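Local coordinates for protein DNA fragmentation factor subunit beta (Mus musculus, PDB 1V0D) that cuts DNA as the caspase-activated nuclease that brings about DNA fragmentation and chromatin condensation in apoptosis, at residues G231-E236 against C307-T312; S257-D262 against L300-I305; W287-S292 against R319-R324. All blocks are in the same frame, centred on the assembly; numbering follows the deposited sequence.

Interaction 1. Residues G231-E236 against C307-T312; sequences GPFDLE and CHKKTT. With ZN (zinc ion), chain B.
Beside the four-ligand zinc site, Pro232 lies against Cys307, whose SG binds the zinc ion at 2.2 Å alongside Cys229, Cys238 and His242. Pro232 CD rests 3.7 Å from Cys307 CB, and Pro232 CA makes a CA-H...O contact of 3.3 Å with Cys307 O. With Cys307 SG anti to its own carbonyl carbon (chi1 -68°), the sulfur reaches the metal while CB stays against the proline. Pro232 also begins a type I turn that runs to Leu235, and this turn offers Asp234 to Lys309. The lysine chain, extended beyond CG, passes slantwise over the proline, its CE 3.6 Å from Pro232 CB. It then meets the carboxylate in a salt bridge: Lys309 NZ sits 2.8 Å from Asp234 OD2, on the syn lone pair, and a weak second bond goes to Asp234 OD1. Phe233 is more loosely engaged here, with CE2 4.2 Å from Lys309 CD, and its ring stacks on His313. With an alanine in place of Lys309, Asp234 would probably lose its charge partner in this contact and the side of Pro232 its aliphatic cover. The 307-312 loop is thus held at Cys307 by the metal and at Lys309 by a charge pair, which together are likely to restrain the backbone of His308 between them, a residue of the magnesium site.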
loop_
_atom_site.group_PDB
_atom_site.type_symbol
_atom_site.label_atom_id
_atom_site.label_comp_id
_atom_site.label_asym_id
_atom_site.label_seq_id
_atom_site.Cartn_x
_atom_site.Cartn_y
_atom_site.Cartn_z
ATOM N N GLY A 231 11.277 12.136 1.816
ATOM C CA GLY A 231 12.150 11.544 0.810
ATOM C C GLY A 231 12.776 10.233 1.252
ATOM O O GLY A 231 12.688 9.879 2.428
ATOM N N PRO A 232 13.413 9.478 0.348
ATOM C CA PRO A 232 14.010 8.219 0.802
ATOM C C PRO A 232 15.039 8.400 1.926
ATOM O O PRO A 232 15.485 9.516 2.205
ATOM C CB PRO A 232 14.606 7.631 -0.479
ATOM C CG PRO A 232 14.836 8.825 -1.341
ATOM C CD PRO A 232 13.626 9.674 -1.094
ATOM N N PHE A 233 15.409 7.292 2.564
ATOM C CA PHE A 233 16.357 7.299 3.680
ATOM C C PHE A 233 17.726 7.887 3.354
ATOM O O PHE A 233 18.349 8.529 4.206
ATOM C CB PHE A 233 16.549 5.877 4.207
ATOM C CG PHE A 233 17.594 5.095 3.466
ATOM C CD1 PHE A 233 18.902 5.029 3.943
ATOM C CD2 PHE A 233 17.277 4.423 2.290
ATOM C CE1 PHE A 233 19.879 4.301 3.259
ATOM C CE2 PHE A 233 18.249 3.693 1.597
ATOM C CZ PHE A 233 19.550 3.631 2.083
ATOM N N ASP A 234 18.190 7.661 2.126
ATOM C CA ASP A 234 19.495 8.144 1.695
ATOM C C ASP A 234 19.475 9.520 1.025
ATOM O O ASP A 234 20.407 9.875 0.310
ATOM C CB ASP A 234 20.125 7.125 0.749
ATOM C CG ASP A 234 19.292 6.901 -0.499
ATOM O OD1 ASP A 234 18.222 7.545 -0.632
ATOM O OD2 ASP A 234 19.710 6.083 -1.349
ATOM N N LEU A 235 18.413 10.289 1.237
ATOM C CA LEU A 235 18.325 11.631 0.667
ATOM C C LEU A 235 17.821 12.620 1.704
ATOM O O LEU A 235 17.219 12.234 2.711
ATOM C CB LEU A 235 17.408 11.665 -0.558
ATOM C CG LEU A 235 17.915 10.998 -1.840
ATOM C CD1 LEU A 235 17.026 11.431 -3.005
ATOM C CD2 LEU A 235 19.358 11.406 -2.119
ATOM N N GLU A 236 18.067 13.899 1.448
ATOM C CA GLU A 236 17.676 14.962 2.368
ATOM C C GLU A 236 16.194 15.334 2.303
ATOM O O GLU A 236 15.582 15.623 3.331
ATOM C CB GLU A 236 18.550 16.207 2.119
ATOM N N CYS A 307 8.948 6.556 -2.184
ATOM C CA CYS A 307 10.207 6.962 -1.581
ATOM C C CYS A 307 10.575 6.008 -0.470
ATOM O O CYS A 307 11.261 6.389 0.469
ATOM C CB CYS A 307 10.111 8.379 -1.005
ATOM S SG CYS A 307 9.936 9.649 -2.251
ATOM N N HIS A 308 10.084 4.779 -0.552
ATOM C CA HIS A 308 10.424 3.782 0.446
ATOM C C HIS A 308 11.305 2.787 -0.267
ATOM O O HIS A 308 10.807 1.840 -0.868
ATOM C CB HIS A 308 9.191 3.054 0.976
ATOM C CG HIS A 308 9.490 2.104 2.098
ATOM N ND1 HIS A 308 8.566 1.201 2.578
ATOM C CD2 HIS A 308 10.594 1.950 2.869
ATOM C CE1 HIS A 308 9.084 0.536 3.595
ATOM N NE2 HIS A 308 10.314 0.972 3.794
ATOM N N LYS A 309 12.609 3.014 -0.239
ATOM C CA LYS A 309 13.513 2.084 -0.877
ATOM C C LYS A 309 13.522 0.829 -0.022
ATOM O O LYS A 309 13.811 0.878 1.170
ATOM C CB LYS A 309 14.914 2.683 -0.989
ATOM C CG LYS A 309 14.952 3.889 -1.909
ATOM C CD LYS A 309 16.356 4.449 -2.105
ATOM C CE LYS A 309 16.303 5.676 -3.016
ATOM N NZ LYS A 309 17.627 6.336 -3.199
ATOM N N LYS A 310 13.161 -0.291 -0.636
ATOM C CA LYS A 310 13.115 -1.569 0.053
ATOM C C LYS A 310 14.461 -2.256 -0.071
ATOM O O LYS A 310 14.615 -3.418 0.301
ATOM C CB LYS A 310 12.022 -2.450 -0.549
ATOM C CG LYS A 310 10.608 -2.085 -0.110
ATOM C CD LYS A 310 10.401 -2.401 1.366
ATOM C CE LYS A 310 8.921 -2.349 1.740
ATOM N NZ LYS A 310 8.673 -2.749 3.165
ATOM N N THR A 311 15.432 -1.526 -0.611
ATOM C CA THR A 311 16.780 -2.045 -0.775
ATOM C C THR A 311 17.477 -1.916 0.565
ATOM O O THR A 311 16.960 -1.276 1.482
ATOM C CB THR A 311 17.574 -1.229 -1.785
ATOM O OG1 THR A 311 16.731 -0.901 -2.893
ATOM C CG2 THR A 311 18.772 -2.030 -2.280
ATOM N N THR A 312 18.653 -2.513 0.679
ATOM C CA THR A 312 19.392 -2.444 1.925
ATOM C C THR A 312 19.879 -1.037 2.201
ATOM O O THR A 312 20.363 -0.358 1.302
ATOM C CB THR A 312 20.617 -3.358 1.899
ATOM O OG1 THR A 312 20.220 -4.670 1.497
ATOM C CG2 THR A 312 21.246 -3.436 3.284
HETATM ZN ZN ZN B . 8.547 11.238 -1.573
#

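Interaction 2. Residues S257-D262 against L300-I305; sequences STWNLD and LKLVHI. With MG (magnesium ion), chain C.
Asp262 pairs with Lys301 across a two-stranded antiparallel sheet and turns its carboxylate to the magnesium ion, OD1 binding the metal at 2.3 Å. The residue leaves the sheet on the face of Asn260 and Val303, and CG anti to the backbone N (chi1 -180°) then swings the carboxylate to the metal. His308 is the other protein residue of the metal site, its NE2 converging with Asp262 OD1 on the magnesium, while His313 NE2 bonds to OD2.

Behind this first shell is the backbone pairing. Asp262 N gives a 2.8 Å bond to Lys301 O, and Lys301 N returns one of 2.8 Å to Asp262 O. The same exchange is repeated by Asn260 and Val303, with Asn260 N 2.8 Å from Val303 O and Val303 N 2.9 Å from Asn260 O. Leu261 and Leu302, the non-hydrogen-bonded pair between, point to the opposite face, where Leu261 CD2 lies 3.8 Å from Leu302 CD1.

Further out, Trp259 CE3 meets Leu302 CG at the indole edge, while His304 covers one indole face. His304 CB stands 3.7 Å from the centroid of the six-membered ring, and the imidazole turns its edge to the indole in an offset edge-to-face pair, planes at 75°. His304 ND1 is bonded to Ala306 N, and its ring stacks on His242, a zinc ligand. Ile305 lies by Thr258 O and packs on Ile254 of the second subunit.

The strands form an antiparallel pair over a long, mostly helical connection; its presenting a metal ligand is consistent with the His-Me finger family. With both carboxylate oxygens engaged and the backbone bonded in both directions, Asp262 is likely to have little freedom to turn away from the magnesium.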
loop_
_atom_site.group_PDB
_atom_site.type_symbol
_atom_site.label_atom_id
_atom_site.label_comp_id
_atom_site.label_asym_id
_atom_site.label_seq_id
_atom_site.Cartn_x
_atom_site.Cartn_y
_atom_site.Cartn_z
ATOM N N SER A 257 -2.231 4.628 4.679
ATOM C CA SER A 257 -1.815 3.289 5.099
ATOM C C SER A 257 -0.586 2.889 4.309
ATOM O O SER A 257 0.242 2.112 4.786
ATOM C CB SER A 257 -2.904 2.258 4.816
ATOM O OG SER A 257 -4.036 2.501 5.618
ATOM N N THR A 258 -0.486 3.414 3.092
ATOM C CA THR A 258 0.635 3.103 2.232
ATOM C C THR A 258 1.872 3.923 2.573
ATOM O O THR A 258 2.983 3.561 2.175
ATOM C CB THR A 258 0.272 3.304 0.755
ATOM O OG1 THR A 258 -0.030 4.681 0.514
ATOM C CG2 THR A 258 -0.930 2.441 0.394
ATOM N N TRP A 259 1.680 5.026 3.297
ATOM C CA TRP A 259 2.807 5.851 3.720
ATOM C C TRP A 259 3.460 5.095 4.857
ATOM O O TRP A 259 2.787 4.659 5.787
ATOM C CB TRP A 259 2.347 7.219 4.195
ATOM C CG TRP A 259 2.090 8.125 3.058
ATOM C CD1 TRP A 259 1.183 7.944 2.055
ATOM C CD2 TRP A 259 2.740 9.373 2.794
ATOM N NE1 TRP A 259 1.222 9.006 1.181
ATOM C CE2 TRP A 259 2.169 9.900 1.611
ATOM C CE3 TRP A 259 3.749 10.102 3.443
ATOM C CZ2 TRP A 259 2.573 11.119 1.065
ATOM C CZ3 TRP A 259 4.148 11.315 2.901
ATOM C CH2 TRP A 259 3.560 11.811 1.721
ATOM N N ASN A 260 4.774 4.951 4.782
ATOM C CA ASN A 260 5.513 4.180 5.761
ATOM C C ASN A 260 6.407 5.008 6.708
ATOM O O ASN A 260 6.868 6.090 6.343
ATOM C CB ASN A 260 6.339 3.173 4.956
ATOM C CG ASN A 260 6.978 2.111 5.803
ATOM O OD1 ASN A 260 8.147 2.220 6.189
ATOM N ND2 ASN A 260 6.220 1.061 6.095
ATOM N N LEU A 261 6.606 4.515 7.934
ATOM C CA LEU A 261 7.520 5.141 8.904
ATOM C C LEU A 261 8.777 4.269 8.761
ATOM O O LEU A 261 8.954 3.280 9.476
ATOM C CB LEU A 261 6.995 5.037 10.337
ATOM C CG LEU A 261 5.997 6.076 10.844
ATOM C CD1 LEU A 261 5.810 5.904 12.350
ATOM C CD2 LEU A 261 6.493 7.464 10.548
ATOM N N ASP A 262 9.638 4.637 7.821
ATOM C CA ASP A 262 10.825 3.856 7.503
ATOM C C ASP A 262 12.057 4.110 8.372
ATOM O O ASP A 262 12.497 5.250 8.523
ATOM C CB ASP A 262 11.126 4.071 6.007
ATOM C CG ASP A 262 12.351 3.312 5.513
ATOM O OD1 ASP A 262 12.476 2.086 5.749
ATOM O OD2 ASP A 262 13.190 3.965 4.854
ATOM N N LEU A 300 13.349 7.412 12.296
ATOM C CA LEU A 300 12.203 7.123 11.430
ATOM C C LEU A 300 11.907 8.259 10.465
ATOM O O LEU A 300 11.758 9.410 10.883
ATOM C CB LEU A 300 10.936 6.868 12.258
ATOM C CG LEU A 300 10.912 5.686 13.235
ATOM C CD1 LEU A 300 9.552 5.637 13.924
ATOM C CD2 LEU A 300 11.191 4.377 12.508
ATOM N N LYS A 301 11.820 7.935 9.178
ATOM C CA LYS A 301 11.500 8.919 8.147
ATOM C C LYS A 301 10.085 8.576 7.661
ATOM O O LYS A 301 9.788 7.409 7.405
ATOM C CB LYS A 301 12.474 8.791 6.974
ATOM C CG LYS A 301 13.495 9.913 6.790
ATOM C CD LYS A 301 14.154 9.771 5.398
ATOM C CE LYS A 301 14.970 11.003 4.953
ATOM N NZ LYS A 301 16.340 11.106 5.575
ATOM N N LEU A 302 9.208 9.569 7.549
ATOM C CA LEU A 302 7.857 9.315 7.064
ATOM C C LEU A 302 7.887 9.461 5.555
ATOM O O LEU A 302 7.993 10.570 5.043
ATOM C CB LEU A 302 6.867 10.321 7.649
ATOM C CG LEU A 302 5.431 10.244 7.098
ATOM C CD1 LEU A 302 4.791 8.913 7.452
ATOM C CD2 LEU A 302 4.614 11.386 7.676
ATOM N N VAL A 303 7.793 8.348 4.837
ATOM C CA VAL A 303 7.842 8.401 3.379
ATOM C C VAL A 303 6.623 7.862 2.652
ATOM O O VAL A 303 5.950 6.932 3.107
ATOM C CB VAL A 303 9.056 7.610 2.801
ATOM C CG1 VAL A 303 10.351 8.102 3.406
ATOM C CG2 VAL A 303 8.882 6.129 3.062
ATOM N N HIS A 304 6.375 8.461 1.495
ATOM C CA HIS A 304 5.314 8.060 0.589
ATOM C C HIS A 304 5.866 6.746 0.046
ATOM O O HIS A 304 7.069 6.522 0.084
ATOM C CB HIS A 304 5.184 9.130 -0.498
ATOM C CG HIS A 304 4.379 8.721 -1.692
ATOM N ND1 HIS A 304 4.832 7.799 -2.615
ATOM C CD2 HIS A 304 3.209 9.199 -2.178
ATOM C CE1 HIS A 304 3.980 7.737 -3.623
ATOM N NE2 HIS A 304 2.989 8.577 -3.383
ATOM N N ILE A 305 5.007 5.868 -0.441
ATOM C CA ILE A 305 5.476 4.570 -0.914
ATOM C C ILE A 305 6.531 4.612 -2.029
ATOM O O ILE A 305 7.368 3.711 -2.132
ATOM C CB ILE A 305 4.278 3.688 -1.356
ATOM C CG1 ILE A 305 4.775 2.281 -1.682
ATOM C CG2 ILE A 305 3.553 4.333 -2.537
ATOM C CD1 ILE A 305 3.686 1.329 -2.050
HETATM MG MG MG C . 11.787 -0.069 6.155
#

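Interaction 3. Residues W287-S292 against R319-R324; sequences WEYFYS and RSRIYR
Arg324 reaches Glu288 in a salt bridge, its NH2 2.7 Å from Glu288 OE1. The bond uses the syn lone pair of OE1 and lies close to the guanidinium plane, although the carboxylate and guanidinium planes are turned 59° apart. Arg324 NH1 adds a weak bond to the same oxygen at 3.1 Å, and Arg324 NE has its own carboxylate partner in Glu284. A bend at chi2 (73°) folds Glu288 back, placing its CD over one face of the Trp287 indole. These residues belong to helix 287-295, the helix just ahead of strand 300-303 in this His-Me finger family domain, and the loop 319-324 runs along its side. There Arg321 lies across the ring of Tyr289: Arg321 CB stands over the ring centre, 3.8 Å from the centroid, in a CH-pi contact. The arginine then bends at chi3, setting one guanidinium face over Tyr289 CD1, with Arg321 CZ 3.4 Å from that atom and the two planes 45° apart. Tyr289 OH accepts the backbone N-H of Asp318. Beyond the tyrosine, Ile322 CG2 meets the edge of the Phe290 ring, 3.7 Å from CZ, and both side chains also pack on helix 267-281.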
loop_
_atom_site.group_PDB
_atom_site.type_symbol
_atom_site.label_atom_id
_atom_site.label_comp_id
_atom_site.label_asym_id
_atom_site.label_seq_id
_atom_site.Cartn_x
_atom_site.Cartn_y
_atom_site.Cartn_z
ATOM N N TRP A 287 20.572 0.930 26.503
ATOM C CA TRP A 287 19.308 0.634 25.836
ATOM C C TRP A 287 18.517 1.844 25.347
ATOM O O TRP A 287 17.740 1.733 24.398
ATOM C CB TRP A 287 18.421 -0.259 26.725
ATOM C CG TRP A 287 17.860 0.389 27.949
ATOM C CD1 TRP A 287 18.312 0.256 29.228
ATOM C CD2 TRP A 287 16.733 1.272 28.010
ATOM N NE1 TRP A 287 17.538 1.003 30.089
ATOM C CE2 TRP A 287 16.561 1.637 29.367
ATOM C CE3 TRP A 287 15.849 1.792 27.051
ATOM C CZ2 TRP A 287 15.537 2.502 29.791
ATOM C CZ3 TRP A 287 14.829 2.656 27.474
ATOM C CH2 TRP A 287 14.685 3.000 28.833
ATOM N N GLU A 288 18.711 3.002 25.965
ATOM C CA GLU A 288 17.985 4.193 25.517
ATOM C C GLU A 288 18.328 4.503 24.056
ATOM O O GLU A 288 17.491 5.010 23.300
ATOM C CB GLU A 288 18.326 5.408 26.392
ATOM C CG GLU A 288 17.661 5.417 27.764
ATOM C CD GLU A 288 18.258 4.397 28.723
ATOM O OE1 GLU A 288 19.236 3.707 28.339
ATOM O OE2 GLU A 288 17.755 4.290 29.866
ATOM N N TYR A 289 19.567 4.202 23.670
ATOM C CA TYR A 289 20.035 4.448 22.308
ATOM C C TYR A 289 19.225 3.620 21.316
ATOM O O TYR A 289 18.739 4.155 20.308
ATOM C CB TYR A 289 21.536 4.120 22.188
ATOM C CG TYR A 289 22.063 4.199 20.770
ATOM C CD1 TYR A 289 21.833 5.326 19.988
ATOM C CD2 TYR A 289 22.751 3.128 20.195
ATOM C CE1 TYR A 289 22.264 5.384 18.664
ATOM C CE2 TYR A 289 23.193 3.176 18.872
ATOM C CZ TYR A 289 22.943 4.304 18.107
ATOM O OH TYR A 289 23.326 4.354 16.773
ATOM N N PHE A 290 19.082 2.327 21.618
ATOM C CA PHE A 290 18.329 1.397 20.784
ATOM C C PHE A 290 16.859 1.794 20.747
ATOM O O PHE A 290 16.163 1.596 19.744
ATOM C CB PHE A 290 18.476 -0.025 21.311
ATOM C CG PHE A 290 19.856 -0.578 21.149
ATOM C CD1 PHE A 290 20.786 -0.481 22.177
ATOM C CD2 PHE A 290 20.258 -1.123 19.930
ATOM C CE1 PHE A 290 22.111 -0.918 21.992
ATOM C CE2 PHE A 290 21.579 -1.562 19.734
ATOM C CZ PHE A 290 22.505 -1.457 20.768
ATOM N N TYR A 291 16.385 2.360 21.850
ATOM C CA TYR A 291 15.014 2.822 21.916
ATOM C C TYR A 291 14.854 3.877 20.814
ATOM O O TYR A 291 13.974 3.773 19.959
ATOM C CB TYR A 291 14.745 3.436 23.288
ATOM C CG TYR A 291 13.384 4.056 23.422
ATOM C CD1 TYR A 291 12.257 3.270 23.650
ATOM C CD2 TYR A 291 13.219 5.435 23.307
ATOM C CE1 TYR A 291 10.990 3.849 23.768
ATOM C CE2 TYR A 291 11.966 6.022 23.418
ATOM C CZ TYR A 291 10.856 5.223 23.650
ATOM O OH TYR A 291 9.614 5.806 23.763
ATOM N N SER A 292 15.712 4.888 20.834
ATOM C CA SER A 292 15.675 5.941 19.826
ATOM C C SER A 292 15.571 5.342 18.445
ATOM O O SER A 292 14.694 5.694 17.652
ATOM C CB SER A 292 16.953 6.761 19.873
ATOM O OG SER A 292 17.090 7.387 21.132
ATOM N N ARG A 319 28.938 2.764 17.036
ATOM C CA ARG A 319 29.840 2.043 17.930
ATOM C C ARG A 319 30.012 2.686 19.308
ATOM O O ARG A 319 30.085 1.999 20.323
ATOM C CB ARG A 319 31.197 1.894 17.201
ATOM C CG ARG A 319 32.432 1.520 18.030
ATOM C CD ARG A 319 33.104 2.756 18.612
ATOM N NE ARG A 319 33.907 2.432 19.782
ATOM C CZ ARG A 319 33.555 1.540 20.705
ATOM N NH1 ARG A 319 32.414 0.863 20.605
ATOM N NH2 ARG A 319 34.339 1.320 21.747
ATOM N N SER A 320 30.038 4.008 19.341
ATOM C CA SER A 320 30.246 4.742 20.579
ATOM C C SER A 320 29.019 4.995 21.459
ATOM O O SER A 320 29.168 5.446 22.600
ATOM C CB SER A 320 30.884 6.084 20.249
ATOM O OG SER A 320 29.937 6.911 19.591
ATOM N N ARG A 321 27.816 4.732 20.952
ATOM C CA ARG A 321 26.608 4.980 21.742
ATOM C C ARG A 321 25.927 3.710 22.228
ATOM O O ARG A 321 24.910 3.771 22.910
ATOM C CB ARG A 321 25.603 5.789 20.927
ATOM C CG ARG A 321 26.142 7.095 20.387
ATOM C CD ARG A 321 25.100 7.800 19.536
ATOM N NE ARG A 321 23.889 8.129 20.286
ATOM C CZ ARG A 321 22.785 8.624 19.730
ATOM N NH1 ARG A 321 22.744 8.843 18.421
ATOM N NH2 ARG A 321 21.722 8.900 20.478
ATOM N N ILE A 322 26.489 2.559 21.886
ATOM C CA ILE A 322 25.893 1.292 22.279
ATOM C C ILE A 322 25.998 0.976 23.774
ATOM O O ILE A 322 25.030 0.488 24.374
ATOM C CB ILE A 322 26.495 0.142 21.440
ATOM C CG1 ILE A 322 26.078 0.322 19.974
ATOM C CG2 ILE A 322 26.041 -1.207 21.979
ATOM C CD1 ILE A 322 26.680 -0.679 19.009
ATOM N N TYR A 323 27.150 1.265 24.383
ATOM C CA TYR A 323 27.323 0.975 25.808
ATOM C C TYR A 323 27.393 2.196 26.712
ATOM O O TYR A 323 27.788 3.282 26.291
ATOM C CB TYR A 323 28.566 0.119 26.031
ATOM C CG TYR A 323 28.589 -1.164 25.233
ATOM C CD1 TYR A 323 29.345 -1.265 24.074
ATOM C CD2 TYR A 323 27.859 -2.276 25.641
ATOM C CE1 TYR A 323 29.380 -2.437 23.341
ATOM C CE2 TYR A 323 27.883 -3.450 24.917
ATOM C CZ TYR A 323 28.647 -3.523 23.764
ATOM O OH TYR A 323 28.662 -4.678 23.012
ATOM N N ARG A 324 27.002 2.007 27.968
ATOM C CA ARG A 324 27.019 3.091 28.941
ATOM C C ARG A 324 28.447 3.375 29.364
ATOM O O ARG A 324 29.194 2.453 29.709
ATOM C CB ARG A 324 26.199 2.730 30.181
ATOM C CG ARG A 324 24.698 2.713 29.975
ATOM C CD ARG A 324 23.981 2.605 31.311
ATOM N NE ARG A 324 22.593 2.177 31.180
ATOM C CZ ARG A 324 21.683 2.804 30.444
ATOM N NH1 ARG A 324 22.006 3.897 29.762
ATOM N NH2 ARG A 324 20.443 2.340 30.396
#

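Interactions 1 and 2 have centres about 10 Å apart and share the magnesium site, His308 coming from the first and Asp262 from the second. The zinc ligand Cys307 belongs to interaction 1; the side chain of His304 in interaction 2 comes to about 4 Å from the zinc ion. After strand 300-303 the chain passes through 304-306 to Cys307 and then His308. The two contacts also touch where Leu235 O receives a weak hydrogen bond from Lys301 NZ. Interaction 3 is set apart, its centre about 24 Å from that of interaction 2 and about 23 Å from that of interaction 1. It joins the helix before strand 300-303 to the chain that leaves the metal region after 307-312.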